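Local coordinates for cell division control protein 4 (Saccharomyces cerevisiae, PDB 3V7D), which serves as the substrate-recognition subunit of an SCF ubiquitin ligase, binding phosphorylated targets such as the CDK inhibitor SIC1 for ubiquitination, at residues K25-L30 / T53-K58; K142-Y147 / G174-G179. The protein carries 1 engineered substitution. All coordinates share one frame; numbering follows the deposited sequence.

Contact 1 (K25-L30 / T53-K58); sequences KIFNYL and TSLWKK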
# COMPACT_ATOMS: atom_id res chain seq x y z
N LYS B 25 -6.81 -24.09 5.85
CA LYS B 25 -6.45 -23.53 7.14
C LYS B 25 -4.98 -23.81 7.47
O LYS B 25 -4.28 -22.98 8.05
CB LYS B 25 -7.38 -24.10 8.21
CG LYS B 25 -7.26 -23.45 9.57
CD LYS B 25 -8.34 -23.96 10.53
CE LYS B 25 -9.75 -23.68 10.01
NZ LYS B 25 -10.57 -22.95 11.01
N ILE B 26 -4.52 -24.99 7.08
CA ILE B 26 -3.14 -25.40 7.32
C ILE B 26 -2.16 -24.55 6.52
O ILE B 26 -1.13 -24.11 7.04
CB ILE B 26 -2.95 -26.90 6.99
CG1 ILE B 26 -3.76 -27.77 7.96
CG2 ILE B 26 -1.48 -27.29 7.06
CD1 ILE B 26 -3.75 -29.26 7.62
N PHE B 27 -2.49 -24.29 5.26
CA PHE B 27 -1.64 -23.48 4.40
C PHE B 27 -1.59 -22.02 4.84
O PHE B 27 -0.57 -21.35 4.65
CB PHE B 27 -2.06 -23.60 2.93
CG PHE B 27 -1.76 -24.94 2.33
CD1 PHE B 27 -0.45 -25.40 2.24
CD2 PHE B 27 -2.78 -25.74 1.84
CE1 PHE B 27 -0.17 -26.64 1.69
CE2 PHE B 27 -2.50 -26.98 1.28
CZ PHE B 27 -1.20 -27.43 1.21
N ASN B 28 -2.67 -21.53 5.43
CA ASN B 28 -2.69 -20.17 5.95
C ASN B 28 -1.77 -19.97 7.15
O ASN B 28 -1.46 -18.84 7.52
CB ASN B 28 -4.12 -19.74 6.31
CG ASN B 28 -4.94 -19.37 5.08
OD1 ASN B 28 -4.43 -18.75 4.15
ND2 ASN B 28 -6.21 -19.76 5.07
N TYR B 29 -1.33 -21.07 7.76
CA TYR B 29 -0.40 -21.00 8.89
C TYR B 29 1.04 -21.07 8.41
O TYR B 29 1.97 -21.01 9.21
CB TYR B 29 -0.65 -22.14 9.88
CG TYR B 29 -1.86 -21.94 10.76
CD1 TYR B 29 -2.09 -20.73 11.39
CD2 TYR B 29 -2.77 -22.97 10.95
CE1 TYR B 29 -3.20 -20.55 12.20
CE2 TYR B 29 -3.88 -22.80 11.76
CZ TYR B 29 -4.09 -21.59 12.38
OH TYR B 29 -5.19 -21.42 13.18
N LEU B 30 1.23 -21.20 7.10
CA LEU B 30 2.57 -21.33 6.55
C LEU B 30 3.09 -20.02 5.94
O LEU B 30 2.30 -19.17 5.52
CB LEU B 30 2.61 -22.44 5.50
CG LEU B 30 2.54 -23.86 6.05
CD1 LEU B 30 2.34 -24.87 4.94
CD2 LEU B 30 3.80 -24.18 6.84
N THR B 53 -8.41 -18.37 -3.74
CA THR B 53 -8.06 -16.97 -3.93
C THR B 53 -7.57 -16.41 -2.61
O THR B 53 -6.55 -15.72 -2.55
CB THR B 53 -9.29 -16.16 -4.40
OG1 THR B 53 -9.58 -16.48 -5.77
CG2 THR B 53 -9.04 -14.67 -4.27
N SER B 54 -8.29 -16.74 -1.54
CA SER B 54 -8.04 -16.18 -0.22
C SER B 54 -6.61 -16.39 0.26
O SER B 54 -6.03 -15.50 0.88
CB SER B 54 -9.05 -16.73 0.80
OG SER B 54 -8.88 -18.12 0.99
N LEU B 55 -6.05 -17.55 -0.04
CA LEU B 55 -4.68 -17.85 0.36
C LEU B 55 -3.71 -16.78 -0.14
O LEU B 55 -2.90 -16.27 0.62
CB LEU B 55 -4.26 -19.23 -0.17
CG LEU B 55 -2.93 -19.84 0.26
CD1 LEU B 55 -3.04 -21.35 0.20
CD2 LEU B 55 -1.79 -19.37 -0.62
N TRP B 56 -3.81 -16.46 -1.42
CA TRP B 56 -2.91 -15.49 -2.04
C TRP B 56 -3.32 -14.06 -1.73
O TRP B 56 -2.47 -13.17 -1.67
CB TRP B 56 -2.82 -15.73 -3.55
CG TRP B 56 -2.25 -17.08 -3.83
CD1 TRP B 56 -2.93 -18.19 -4.22
CD2 TRP B 56 -0.88 -17.47 -3.67
NE1 TRP B 56 -2.06 -19.25 -4.34
CE2 TRP B 56 -0.80 -18.84 -4.00
CE3 TRP B 56 0.28 -16.80 -3.29
CZ2 TRP B 56 0.40 -19.54 -3.97
CZ3 TRP B 56 1.47 -17.50 -3.25
CH2 TRP B 56 1.52 -18.86 -3.59
N LYS B 57 -4.61 -13.84 -1.51
CA LYS B 57 -5.10 -12.55 -1.05
C LYS B 57 -4.50 -12.21 0.31
O LYS B 57 -3.99 -11.11 0.51
CB LYS B 57 -6.63 -12.55 -0.96
CG LYS B 57 -7.21 -11.21 -0.53
CD LYS B 57 -8.73 -11.26 -0.38
CE LYS B 57 -9.29 -9.91 0.04
NZ LYS B 57 -10.77 -9.93 0.21
N LYS B 58 -4.54 -13.17 1.23
CA LYS B 58 -3.98 -13.00 2.56
C LYS B 58 -2.48 -12.69 2.53
O LYS B 58 -2.01 -11.81 3.25
CB LYS B 58 -4.23 -14.23 3.43
CG LYS B 58 -5.66 -14.39 3.93
CD LYS B 58 -5.86 -15.74 4.60
CE LYS B 58 -7.14 -15.79 5.43
NZ LYS B 58 -8.36 -15.61 4.60
O HOH W 1 -2.17 -17.20 3.17
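OD1 of N28 reaches the helix that bears L55 and K58 through a water, 2.9 Å from this oxygen and 2.8 Å from L55 O. No direct hydrogen bond joins the two segments; the water lies within bonding distance of both acceptors. The same amide oxygen also meets carbon: K58 CD lies 3.4 Å from N28 OD1, and the two side chains cross at about a right angle, the lysine's methylenes passing the amide while its chain bends at the last torsion (chi4 63°). For N28, chi1 of -77° sets CG beside the backbone N and anti to the carbonyl carbon, which carries the amide across to the other helix. Replacing N28 by an alanine removes the amide and is likely to leave the water without its acceptor on this side and the K58 methylenes without the group they cross.

Both segments belong to the F-box, the small helical domain by which F-box proteins join the SCF complex. N28 sits in a type I turn from F27 to L30, and its CA comes within 6.4 Å of L55 CA on helix 53-62. K25, I26 and L30 pack on the chain of another protein, consistent with the SKP1 subunit.

Inside, the contact is apolar. L55 CD1 approaches F27 CB at 3.7 Å and lies oblique to the phenyl ring; F27 also packs on I48 and I49 of helix 43-49. L55 divides its methyls between two aromatic neighbours: CD1 serves F27, whereas CD2 sits 3.5 Å above the plane of the W56 ring, over its centre. W56 in turn packs on L91 and R92 of helix 87-106.

Contact 2 (K142-Y147 / G174-G179); sequences KMIRVY and GILVSG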
# COMPACT_ATOMS: atom_id res chain seq x y z
N LYS B 142 11.39 26.83 -17.83
CA LYS B 142 10.14 26.91 -18.60
C LYS B 142 9.80 25.63 -19.36
O LYS B 142 8.83 25.60 -20.12
CB LYS B 142 10.17 28.11 -19.56
CG LYS B 142 10.54 29.44 -18.92
CD LYS B 142 10.66 30.56 -19.97
CE LYS B 142 11.13 31.86 -19.34
NZ LYS B 142 11.26 32.96 -20.34
N MET B 143 10.56 24.57 -19.13
CA MET B 143 10.39 23.32 -19.86
C MET B 143 9.77 22.19 -19.05
O MET B 143 9.90 22.12 -17.83
CB MET B 143 11.73 22.84 -20.42
CG MET B 143 12.41 23.84 -21.34
SD MET B 143 11.31 24.35 -22.67
CE MET B 143 12.44 25.30 -23.70
N ILE B 144 9.09 21.29 -19.76
CA ILE B 144 8.61 20.04 -19.19
C ILE B 144 9.27 18.90 -19.94
O ILE B 144 9.20 18.83 -21.17
CB ILE B 144 7.08 19.91 -19.33
CG1 ILE B 144 6.37 21.03 -18.57
CG2 ILE B 144 6.62 18.55 -18.84
CD1 ILE B 144 4.86 20.98 -18.66
N ARG B 145 9.92 18.00 -19.22
CA ARG B 145 10.59 16.88 -19.86
C ARG B 145 9.91 15.56 -19.53
O ARG B 145 9.51 15.32 -18.39
CB ARG B 145 12.08 16.84 -19.50
CG ARG B 145 12.87 18.03 -20.04
CD ARG B 145 14.33 18.00 -19.62
NE ARG B 145 15.10 16.98 -20.33
CZ ARG B 145 15.66 17.16 -21.52
NH1 ARG B 145 15.52 18.32 -22.15
NH2 ARG B 145 16.35 16.19 -22.10
N VAL B 146 9.77 14.72 -20.55
CA VAL B 146 9.09 13.44 -20.41
C VAL B 146 10.06 12.30 -20.68
O VAL B 146 10.78 12.31 -21.68
CB VAL B 146 7.90 13.33 -21.39
CG1 VAL B 146 7.15 12.03 -21.18
CG2 VAL B 146 6.97 14.53 -21.23
N TYR B 147 10.06 11.32 -19.78
CA TYR B 147 10.96 10.18 -19.91
C TYR B 147 10.19 8.86 -19.90
O TYR B 147 9.12 8.75 -19.30
CB TYR B 147 11.97 10.16 -18.75
CG TYR B 147 12.82 11.41 -18.59
CD1 TYR B 147 12.30 12.56 -18.01
CD2 TYR B 147 14.16 11.41 -18.98
CE1 TYR B 147 13.09 13.69 -17.85
CE2 TYR B 147 14.95 12.54 -18.82
CZ TYR B 147 14.41 13.67 -18.25
OH TYR B 147 15.19 14.79 -18.09
N GLY B 174 -1.55 9.71 -21.27
CA GLY B 174 -0.54 10.63 -21.75
C GLY B 174 -0.95 12.09 -21.70
O GLY B 174 -0.33 12.94 -22.34
N ILE B 175 -1.99 12.39 -20.93
CA ILE B 175 -2.45 13.76 -20.76
C ILE B 175 -1.93 14.31 -19.43
O ILE B 175 -1.98 13.61 -18.41
CB ILE B 175 -3.99 13.84 -20.76
CG1 ILE B 175 -4.56 13.25 -22.04
CG2 ILE B 175 -4.46 15.28 -20.57
CD1 ILE B 175 -4.25 14.06 -23.29
N LEU B 176 -1.42 15.53 -19.44
CA LEU B 176 -0.94 16.14 -18.20
C LEU B 176 -1.27 17.63 -18.10
O LEU B 176 -1.46 18.31 -19.11
CB LEU B 176 0.57 15.91 -18.03
CG LEU B 176 1.53 16.65 -18.95
CD1 LEU B 176 2.22 17.77 -18.21
CD2 LEU B 176 2.55 15.70 -19.55
N VAL B 177 -1.34 18.13 -16.87
CA VAL B 177 -1.65 19.53 -16.62
C VAL B 177 -0.49 20.21 -15.89
O VAL B 177 0.11 19.62 -14.99
CB VAL B 177 -2.93 19.66 -15.76
CG1 VAL B 177 -3.33 21.12 -15.61
CG2 VAL B 177 -4.06 18.86 -16.38
N SER B 178 -0.19 21.45 -16.28
CA SER B 178 0.91 22.19 -15.67
C SER B 178 0.49 23.58 -15.17
O SER B 178 -0.45 24.17 -15.68
CB SER B 178 2.07 22.34 -16.66
OG SER B 178 1.67 23.07 -17.81
N GLY B 179 1.21 24.08 -14.17
CA GLY B 179 1.01 25.43 -13.67
C GLY B 179 2.34 26.15 -13.66
O GLY B 179 3.39 25.54 -13.43
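The strands through I144 and S178 run in roughly opposite directions with their CA atoms 8.7 Å apart at the nearest pair, and no hydrogen bond crosses between them, as expected where side chains of two sheets pack face to face. They are neighbouring blades of the WD40 beta-propeller: I144 belongs to WD repeat 1 and S178 to WD repeat 2. I144 makes the largest share of the contact. Its CG1 lies beside the backbone N (chi1 -62°) and the chain then extends fully, projecting CD1 toward the neighbouring blade. There the methyl meets S178 CB at 3.7 Å and, more loosely, L176 CD1, 4.2 Å from I144 CD1. All three residues are buried, and W188, from the strand beside S178, packs against both I144 and L176.

The hydroxyl of S178 is buried but well provided for: OG hydrogen-bonds with H161 NE2 and W188 NE1, the His-Ser-Trp network familiar from WD40 blades. I144 CD1 therefore packs on a serine whose polar end is already engaged within its own WD repeat.

On I144's strand, R145 and Y147 point to the other face of the sheet. R145 NE donates to Y147 OH at 3.1 Å, with an N-H...O angle of 151° and the hydroxyl only 6° out of the guanidinium plane.

In the fold
Contact 1 and contact 2 belong to different modules of the chain and do not touch: their centres are 44 Å apart, and about 30 Å separates their nearest atoms. They follow one another in series along the sequence and lie on opposite sides of the chain's centre; their centres lie about 30 Å (contact 1) and about 17 Å (contact 2) from it. Helix 87-106, which packs on W56 next to contact 1, leads in sequence toward the first propeller strands. Contact 1 lies in the F-box, where the 25-30 segment meets the chain of another protein, probably SKP1, whereas contact 2 lies in the propeller, the part that recognises phosphorylated substrates in this family.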